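Ribonucleoside-diphosphate reductase, alpha chain (Actinobacillus ureae ATCC 25976, PDB 6DQX) probably reduces ribonucleoside diphosphates to deoxyribonucleotides, as the catalytic alpha subunit of a class Id ribonucleotide reductase. Local coordinates at residues Val350-Phe364 against Ser420-Phe434. Numbering follows the deposited sequence.
Sequences VLGWHSYLQANNIAF and SSFILGSVSPSVEPF
H354 lies with its ring edge against the backbone where P433 meets F434: ND1 accepts the F434 N-H at 3.0 Å, only 7° out of the imidazole plane, consistent with an unprotonated ND1. The ring reaches that amide because chi1 (-161°) sets CG opposite the backbone N, and Q358 CD and F364 CD2 sit over opposite faces, each toward the rim. At the start of helix 353-359, S355 and S428 exchange two bonds: S355 N donates to S428 OG (3.0 Å, 166°), and S428 N donates to S355 OG. A water links H354 N, S428 OG and the carbonyls of S430 and E432. S428 O is gripped from opposite faces of its plane by G352 N and S421 OG, the latter also hydrogen-bonded to T417. Beyond it, L351 CD1 presses tightly on V427 CG2 at 3.4 Å and also meets L424 CD2. P433 CG sits over one face of F364, a CH-pi contact 3.9 Å from the ring centroid. The turn-rich chain after helix 418-423 thereby packs on the junction of strand 347-351, which pairs with strand 288-296 in the barrel domain, and helix 353-359, with helix 367-395 against V350 and W353.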
ATOM      1  N   VAL A 350     -17.717  22.902  19.361  1.00 11.24           N
ATOM      2  CA  VAL A 350     -18.844  23.823  19.338  1.00 11.53           C
ATOM      3  C   VAL A 350     -19.327  24.063  17.932  1.00 11.62           C
ATOM      4  O   VAL A 350     -18.606  23.792  16.969  1.00 11.22           O
ATOM      5  CB  VAL A 350     -18.468  25.240  19.915  1.00 11.57           C
ATOM      6  CG1 VAL A 350     -17.958  25.082  21.344  1.00 12.12           C
ATOM      7  CG2 VAL A 350     -17.438  25.953  19.047  1.00 11.66           C
ATOM      8  N   LEU A 351     -20.565  24.519  17.831  1.00 12.59           N
ATOM      9  CA  LEU A 351     -21.067  25.148  16.600  1.00 14.07           C
ATOM     10  C   LEU A 351     -22.038  26.257  16.966  1.00 13.46           C
ATOM     11  O   LEU A 351     -22.356  26.446  18.139  1.00 13.27           O
ATOM     12  CB  LEU A 351     -21.709  24.104  15.673  1.00 16.15           C
ATOM     13  CG  LEU A 351     -22.655  23.082  16.286  1.00 18.86           C
ATOM     14  CD1 LEU A 351     -24.026  23.645  16.556  1.00 21.38           C
ATOM     15  CD2 LEU A 351     -22.772  21.862  15.357  1.00 20.89           C
ATOM     16  N   GLY A 352     -22.425  27.054  15.977  1.00 13.15           N
ATOM     17  CA  GLY A 352     -23.408  28.098  16.194  1.00 13.38           C
ATOM     18  C   GLY A 352     -22.860  29.350  16.843  1.00 13.24           C
ATOM     19  O   GLY A 352     -23.634  30.111  17.418  1.00 13.16           O
ATOM     20  N   TRP A 353     -21.543  29.570  16.792  1.00 12.60           N
ATOM     21  CA  TRP A 353     -20.952  30.815  17.328  1.00 12.87           C
ATOM     22  C   TRP A 353     -21.541  32.066  16.667  1.00 12.99           C
ATOM     23  O   TRP A 353     -22.025  32.977  17.351  1.00 12.82           O
ATOM     24  CB  TRP A 353     -19.443  30.791  17.106  1.00 12.99           C
ATOM     25  CG  TRP A 353     -18.645  32.040  17.416  1.00 13.51           C
ATOM     26  CD1 TRP A 353     -17.700  32.614  16.606  1.00 13.63           C
ATOM     27  CD2 TRP A 353     -18.687  32.846  18.610  1.00 13.62           C
ATOM     28  NE1 TRP A 353     -17.145  33.724  17.221  1.00 14.07           N
ATOM     29  CE2 TRP A 353     -17.727  33.878  18.454  1.00 13.63           C
ATOM     30  CE3 TRP A 353     -19.415  32.778  19.800  1.00 14.13           C
ATOM     31  CZ2 TRP A 353     -17.508  34.871  19.442  1.00 13.80           C
ATOM     32  CZ3 TRP A 353     -19.203  33.793  20.779  1.00 14.40           C
ATOM     33  CH2 TRP A 353     -18.249  34.797  20.585  1.00 13.83           C
ATOM     34  N   HIS A 354     -21.507  32.120  15.333  1.00 13.50           N
ATOM     35  CA  HIS A 354     -22.036  33.294  14.645  1.00 14.01           C
ATOM     36  C   HIS A 354     -23.547  33.424  14.879  1.00 14.78           C
ATOM     37  O   HIS A 354     -24.056  34.539  15.112  1.00 15.37           O
ATOM     38  CB  HIS A 354     -21.705  33.261  13.163  1.00 14.16           C
ATOM     39  CG  HIS A 354     -21.804  34.587  12.497  1.00 15.14           C
ATOM     40  ND1 HIS A 354     -21.731  34.733  11.129  1.00 15.33           N
ATOM     41  CD2 HIS A 354     -21.943  35.843  13.003  1.00 15.50           C
ATOM     42  CE1 HIS A 354     -21.819  36.013  10.819  1.00 15.81           C
ATOM     43  NE2 HIS A 354     -21.954  36.708  11.937  1.00 15.50           N
ATOM     44  N   SER A 355     -24.244  32.282  14.885  1.00 15.12           N
ATOM     45  CA  SER A 355     -25.647  32.258  15.264  1.00 15.25           C
ATOM     46  C   SER A 355     -25.922  32.899  16.625  1.00 15.70           C
ATOM     47  O   SER A 355     -26.849  33.708  16.746  1.00 15.34           O
ATOM     48  CB  SER A 355     -26.237  30.844  15.219  1.00 16.22           C
ATOM     49  OG  SER A 355     -26.244  30.363  13.879  1.00 15.26           O
ATOM     50  N   TYR A 356     -25.156  32.512  17.642  1.00 14.97           N
ATOM     51  CA  TYR A 356     -25.293  33.135  18.950  1.00 16.03           C
ATOM     52  C   TYR A 356     -25.106  34.657  18.861  1.00 16.11           C
ATOM     53  O   TYR A 356     -25.898  35.417  19.436  1.00 15.52           O
ATOM     54  CB  TYR A 356     -24.309  32.524  19.950  1.00 16.23           C
ATOM     55  CG  TYR A 356     -24.345  33.191  21.292  1.00 15.62           C
ATOM     56  CD1 TYR A 356     -25.358  32.912  22.192  1.00 16.10           C
ATOM     57  CD2 TYR A 356     -23.395  34.137  21.645  1.00 16.29           C
ATOM     58  CE1 TYR A 356     -25.420  33.543  23.424  1.00 15.69           C
ATOM     59  CE2 TYR A 356     -23.444  34.768  22.879  1.00 16.95           C
ATOM     60  CZ  TYR A 356     -24.468  34.468  23.763  1.00 16.47           C
ATOM     61  OH  TYR A 356     -24.537  35.084  25.000  1.00 17.83           O
ATOM     62  N   LEU A 357     -24.070  35.099  18.151  1.00 16.38           N
ATOM     63  CA  LEU A 357     -23.808  36.542  18.039  1.00 16.08           C
ATOM     64  C   LEU A 357     -24.958  37.246  17.357  1.00 16.89           C
ATOM     65  O   LEU A 357     -25.417  38.295  17.834  1.00 15.96           O
ATOM     66  CB  LEU A 357     -22.506  36.835  17.319  1.00 16.50           C
ATOM     67  CG  LEU A 357     -21.265  36.350  18.063  1.00 16.62           C
ATOM     68  CD1 LEU A 357     -20.055  36.653  17.231  1.00 15.70           C
ATOM     69  CD2 LEU A 357     -21.132  36.964  19.453  1.00 16.47           C
ATOM     70  N   GLN A 358     -25.466  36.652  16.280  1.00 16.77           N
ATOM     71  CA  GLN A 358     -26.597  37.266  15.562  1.00 18.63           C
ATOM     72  C   GLN A 358     -27.887  37.271  16.352  1.00 18.31           C
ATOM     73  O   GLN A 358     -28.649  38.254  16.278  1.00 19.76           O
ATOM     74  CB  GLN A 358     -26.777  36.644  14.173  1.00 17.89           C
ATOM     75  CG  GLN A 358     -25.674  37.088  13.222  1.00 18.25           C
ATOM     76  CD  GLN A 358     -25.826  36.481  11.832  1.00 18.52           C
ATOM     77  OE1 GLN A 358     -26.549  35.516  11.661  1.00 19.00           O
ATOM     78  NE2 GLN A 358     -25.145  37.049  10.850  1.00 18.63           N
ATOM     79  N   ALA A 359     -28.123  36.236  17.156  1.00 18.22           N
ATOM     80  CA  ALA A 359     -29.309  36.198  18.010  1.00 19.14           C
ATOM     81  C   ALA A 359     -29.286  37.324  19.039  1.00 19.56           C
ATOM     82  O   ALA A 359     -30.343  37.717  19.538  1.00 21.04           O
ATOM     83  CB  ALA A 359     -29.434  34.862  18.728  1.00 19.52           C
ATOM     84  N   ASN A 360     -28.089  37.785  19.385  1.00 18.44           N
ATOM     85  CA  ASN A 360     -27.886  38.893  20.334  1.00 20.05           C
ATOM     86  C   ASN A 360     -27.566  40.233  19.702  1.00 19.11           C
ATOM     87  O   ASN A 360     -27.201  41.177  20.408  1.00 19.16           O
ATOM     88  CB  ASN A 360     -26.801  38.481  21.336  1.00 20.14           C
ATOM     89  CG  ASN A 360     -27.305  37.443  22.297  1.00 22.14           C
ATOM     90  OD1 ASN A 360     -27.903  37.792  23.319  1.00 24.05           O
ATOM     91  ND2 ASN A 360     -27.115  36.155  21.968  1.00 19.96           N
ATOM     92  N   ASN A 361     -27.750  40.335  18.392  1.00 19.75           N
ATOM     93  CA  ASN A 361     -27.472  41.531  17.635  1.00 20.48           C
ATOM     94  C   ASN A 361     -26.044  42.056  17.828  1.00 20.07           C
ATOM     95  O   ASN A 361     -25.807  43.250  17.971  1.00 20.09           O
ATOM     96  CB  ASN A 361     -28.511  42.606  17.972  1.00 23.76           C
ATOM     97  CG  ASN A 361     -28.586  43.669  16.908  1.00 26.44           C
ATOM     98  OD1 ASN A 361     -28.557  43.358  15.719  1.00 28.89           O
ATOM     99  ND2 ASN A 361     -28.688  44.928  17.322  1.00 31.30           N
ATOM    100  N   ILE A 362     -25.085  41.138  17.811  1.00 17.96           N
ATOM    101  CA  ILE A 362     -23.668  41.461  17.991  1.00 17.56           C
ATOM    102  C   ILE A 362     -22.974  41.179  16.681  1.00 18.00           C
ATOM    103  O   ILE A 362     -23.144  40.087  16.104  1.00 16.44           O
ATOM    104  CB  ILE A 362     -23.008  40.605  19.098  1.00 17.54           C
ATOM    105  CG1 ILE A 362     -23.666  40.869  20.459  1.00 18.30           C
ATOM    106  CG2 ILE A 362     -21.509  40.844  19.150  1.00 17.02           C
ATOM    107  CD1 ILE A 362     -23.356  39.871  21.562  1.00 18.24           C
ATOM    108  N   ALA A 363     -22.168  42.141  16.231  1.00 17.72           N
ATOM    109  CA  ALA A 363     -21.357  41.967  15.036  1.00 17.57           C
ATOM    110  C   ALA A 363     -20.187  41.019  15.313  1.00 17.83           C
ATOM    111  O   ALA A 363     -19.569  41.047  16.392  1.00 16.05           O
ATOM    112  CB  ALA A 363     -20.844  43.301  14.549  1.00 18.77           C
ATOM    113  N   PHE A 364     -19.855  40.179  14.341  1.00 17.87           N
ATOM    114  CA  PHE A 364     -18.783  39.200  14.534  1.00 17.66           C
ATOM    115  C   PHE A 364     -17.477  39.842  14.986  1.00 18.17           C
ATOM    116  O   PHE A 364     -16.885  39.426  15.986  1.00 18.17           O
ATOM    117  CB  PHE A 364     -18.552  38.419  13.233  1.00 17.99           C
ATOM    118  CG  PHE A 364     -17.549  37.299  13.356  1.00 17.19           C
ATOM    119  CD1 PHE A 364     -16.187  37.537  13.220  1.00 18.01           C
ATOM    120  CD2 PHE A 364     -17.984  36.000  13.606  1.00 18.12           C
ATOM    121  CE1 PHE A 364     -15.278  36.494  13.331  1.00 18.94           C
ATOM    122  CE2 PHE A 364     -17.070  34.952  13.725  1.00 17.59           C
ATOM    123  CZ  PHE A 364     -15.731  35.207  13.591  1.00 17.59           C
ATOM    124  N   SER A 420     -22.878  18.741  10.429  1.00 22.71           N
ATOM    125  CA  SER A 420     -23.466  18.721  11.755  1.00 23.22           C
ATOM    126  C   SER A 420     -24.285  19.989  12.029  1.00 20.94           C
ATOM    127  O   SER A 420     -25.352  19.908  12.620  1.00 22.64           O
ATOM    128  CB  SER A 420     -22.391  18.543  12.824  1.00 23.93           C
ATOM    129  OG  SER A 420     -21.681  17.343  12.613  1.00 27.66           O
ATOM    130  N   SER A 421     -23.803  21.133  11.550  1.00 20.34           N
ATOM    131  CA  SER A 421     -24.524  22.403  11.677  1.00 20.58           C
ATOM    132  C   SER A 421     -25.820  22.390  10.868  1.00 20.86           C
ATOM    133  O   SER A 421     -26.857  22.895  11.318  1.00 18.43           O
ATOM    134  CB  SER A 421     -23.644  23.579  11.228  1.00 20.56           C
ATOM    135  OG  SER A 421     -22.738  23.918  12.256  1.00 19.52           O
ATOM    136  N   PHE A 422     -25.761  21.813   9.672  1.00 22.12           N
ATOM    137  CA  PHE A 422     -26.967  21.651   8.859  1.00 22.99           C
ATOM    138  C   PHE A 422     -28.033  20.854   9.628  1.00 21.97           C
ATOM    139  O   PHE A 422     -29.153  21.323   9.784  1.00 21.89           O
ATOM    140  CB  PHE A 422     -26.654  20.970   7.529  1.00 24.54           C
ATOM    141  CG  PHE A 422     -27.876  20.765   6.667  1.00 26.23           C
ATOM    142  CD1 PHE A 422     -28.589  21.861   6.193  1.00 27.83           C
ATOM    143  CD2 PHE A 422     -28.327  19.482   6.362  1.00 27.22           C
ATOM    144  CE1 PHE A 422     -29.727  21.690   5.405  1.00 29.15           C
ATOM    145  CE2 PHE A 422     -29.456  19.302   5.576  1.00 28.69           C
ATOM    146  CZ  PHE A 422     -30.159  20.407   5.099  1.00 30.06           C
ATOM    147  N   ILE A 423     -27.641  19.689  10.135  1.00 20.33           N
ATOM    148  CA  ILE A 423     -28.540  18.792  10.874  1.00 21.29           C
ATOM    149  C   ILE A 423     -29.194  19.533  12.049  1.00 21.05           C
ATOM    150  O   ILE A 423     -30.405  19.435  12.267  1.00 19.63           O
ATOM    151  CB  ILE A 423     -27.800  17.522  11.347  1.00 21.77           C
ATOM    152  CG1 ILE A 423     -27.455  16.602  10.155  1.00 22.33           C
ATOM    153  CG2 ILE A 423     -28.599  16.738  12.393  1.00 22.35           C
ATOM    154  CD1 ILE A 423     -26.422  15.543  10.463  1.00 22.77           C
ATOM    155  N   LEU A 424     -28.388  20.307  12.773  1.00 19.69           N
ATOM    156  CA  LEU A 424     -28.847  20.985  13.991  1.00 20.07           C
ATOM    157  C   LEU A 424     -29.376  22.393  13.734  1.00 20.74           C
ATOM    158  O   LEU A 424     -28.833  23.395  14.212  1.00 20.02           O
ATOM    159  CB  LEU A 424     -27.728  20.953  15.049  1.00 20.45           C
ATOM    160  CG  LEU A 424     -28.189  21.154  16.488  1.00 20.90           C
ATOM    161  CD1 LEU A 424     -29.054  19.990  16.938  1.00 22.25           C
ATOM    162  CD2 LEU A 424     -26.983  21.299  17.409  1.00 20.27           C
ATOM    163  N   GLY A 425     -30.482  22.463  12.990  1.00 20.88           N
ATOM    164  CA  GLY A 425     -31.179  23.729  12.779  1.00 21.31           C
ATOM    165  C   GLY A 425     -30.533  24.689  11.808  1.00 20.07           C
ATOM    166  O   GLY A 425     -30.816  25.878  11.873  1.00 19.90           O
ATOM    167  N   SER A 426     -29.636  24.195  10.943  1.00 20.37           N
ATOM    168  CA  SER A 426     -28.881  25.048  10.014  1.00 21.16           C
ATOM    169  C   SER A 426     -28.155  26.215  10.721  1.00 19.55           C
ATOM    170  O   SER A 426     -28.069  27.310  10.201  1.00 19.38           O
ATOM    171  CB  SER A 426     -29.777  25.575   8.882  1.00 23.30           C
ATOM    172  OG  SER A 426     -30.175  24.501   8.078  1.00 27.49           O
ATOM    173  N   VAL A 427     -27.627  25.953  11.906  1.00 18.84           N
ATOM    174  CA  VAL A 427     -26.803  26.968  12.595  1.00 20.35           C
ATOM    175  C   VAL A 427     -25.455  27.163  11.921  1.00 19.71           C
ATOM    176  O   VAL A 427     -25.059  26.405  11.016  1.00 18.47           O
ATOM    177  CB  VAL A 427     -26.610  26.680  14.106  1.00 21.58           C
ATOM    178  CG1 VAL A 427     -27.948  26.739  14.817  1.00 22.24           C
ATOM    179  CG2 VAL A 427     -25.865  25.383  14.358  1.00 22.03           C
ATOM    180  N   SER A 428     -24.763  28.227  12.317  1.00 19.01           N
ATOM    181  CA  SER A 428     -23.500  28.567  11.724  1.00 17.39           C
ATOM    182  C   SER A 428     -22.481  27.452  12.022  1.00 16.26           C
ATOM    183  O   SER A 428     -22.553  26.765  13.035  1.00 15.64           O
ATOM    184  CB  SER A 428     -22.998  29.937  12.232  1.00 17.69           C
ATOM    185  OG  SER A 428     -22.882  29.912  13.640  1.00 17.66           O
ATOM    186  N   PRO A 429     -21.534  27.260  11.118  1.00 16.02           N
ATOM    187  CA  PRO A 429     -20.529  26.202  11.322  1.00 15.80           C
ATOM    188  C   PRO A 429     -19.435  26.554  12.321  1.00 14.72           C
ATOM    189  O   PRO A 429     -18.899  27.640  12.261  1.00 15.50           O
ATOM    190  CB  PRO A 429     -19.952  26.011   9.926  1.00 16.65           C
ATOM    191  CG  PRO A 429     -20.174  27.288   9.232  1.00 17.36           C
ATOM    192  CD  PRO A 429     -21.296  28.021   9.874  1.00 16.35           C
ATOM    193  N   SER A 430     -19.156  25.642  13.264  1.00 13.81           N
ATOM    194  CA  SER A 430     -18.106  25.812  14.281  1.00 14.04           C
ATOM    195  C   SER A 430     -18.022  27.254  14.767  1.00 13.59           C
ATOM    196  O   SER A 430     -19.021  27.780  15.276  1.00 13.70           O
ATOM    197  CB  SER A 430     -16.725  25.213  13.871  1.00 14.76           C
ATOM    198  OG  SER A 430     -16.087  25.973  12.873  1.00 15.05           O
ATOM    199  N   VAL A 431     -16.856  27.875  14.632  1.00 12.88           N
ATOM    200  CA  VAL A 431     -16.646  29.282  15.019  1.00 13.20           C
ATOM    201  C   VAL A 431     -16.568  30.177  13.786  1.00 13.34           C
ATOM    202  O   VAL A 431     -16.154  31.309  13.862  1.00 14.00           O
ATOM    203  CB  VAL A 431     -15.363  29.449  15.871  1.00 12.43           C
ATOM    204  CG1 VAL A 431     -15.557  28.800  17.232  1.00 12.76           C
ATOM    205  CG2 VAL A 431     -14.118  28.849  15.193  1.00 12.57           C
ATOM    206  N   GLU A 432     -16.949  29.649  12.640  1.00 14.52           N
ATOM    207  CA  GLU A 432     -16.780  30.344  11.373  1.00 15.94           C
ATOM    208  C   GLU A 432     -17.978  31.280  11.142  1.00 16.92           C
ATOM    209  O   GLU A 432     -19.102  30.952  11.515  1.00 16.85           O
ATOM    210  CB  GLU A 432     -16.703  29.262  10.283  1.00 17.79           C
ATOM    211  CG  GLU A 432     -15.909  29.565   9.046  1.00 20.10           C
ATOM    212  CD  GLU A 432     -15.740  28.328   8.172  1.00 20.47           C
ATOM    213  OE1 GLU A 432     -16.584  28.136   7.303  1.00 24.17           O
ATOM    214  OE2 GLU A 432     -14.782  27.540   8.375  1.00 21.24           O
ATOM    215  N   PRO A 433     -17.759  32.437  10.483  1.00 18.68           N
ATOM    216  CA  PRO A 433     -18.926  33.202  10.069  1.00 18.97           C
ATOM    217  C   PRO A 433     -19.745  32.441   9.032  1.00 19.52           C
ATOM    218  O   PRO A 433     -19.193  31.654   8.251  1.00 19.60           O
ATOM    219  CB  PRO A 433     -18.318  34.466   9.426  1.00 19.22           C
ATOM    220  CG  PRO A 433     -16.916  34.548   9.948  1.00 19.08           C
ATOM    221  CD  PRO A 433     -16.501  33.113  10.126  1.00 18.52           C
ATOM    222  N   PHE A 434     -21.050  32.663   9.035  1.00 20.29           N
ATOM    223  CA  PHE A 434     -21.901  32.311   7.913  1.00 20.57           C
ATOM    224  C   PHE A 434     -21.303  32.781   6.608  1.00 21.14           C
ATOM    225  O   PHE A 434     -20.828  33.910   6.510  1.00 18.64           O
ATOM    226  CB  PHE A 434     -23.286  32.935   8.042  1.00 20.55           C
ATOM    227  CG  PHE A 434     -24.228  32.197   8.945  1.00 20.30           C
ATOM    228  CD1 PHE A 434     -24.604  30.882   8.677  1.00 20.28           C
ATOM    229  CD2 PHE A 434     -24.823  32.848  10.022  1.00 20.64           C
ATOM    230  CE1 PHE A 434     -25.512  30.224   9.487  1.00 19.64           C
ATOM    231  CE2 PHE A 434     -25.741  32.186  10.839  1.00 20.44           C
ATOM    232  CZ  PHE A 434     -26.094  30.875  10.562  1.00 20.54           C
TER
HETATM  233  O   HOH W   1     -20.155  29.929  13.762  1.00 13.85           O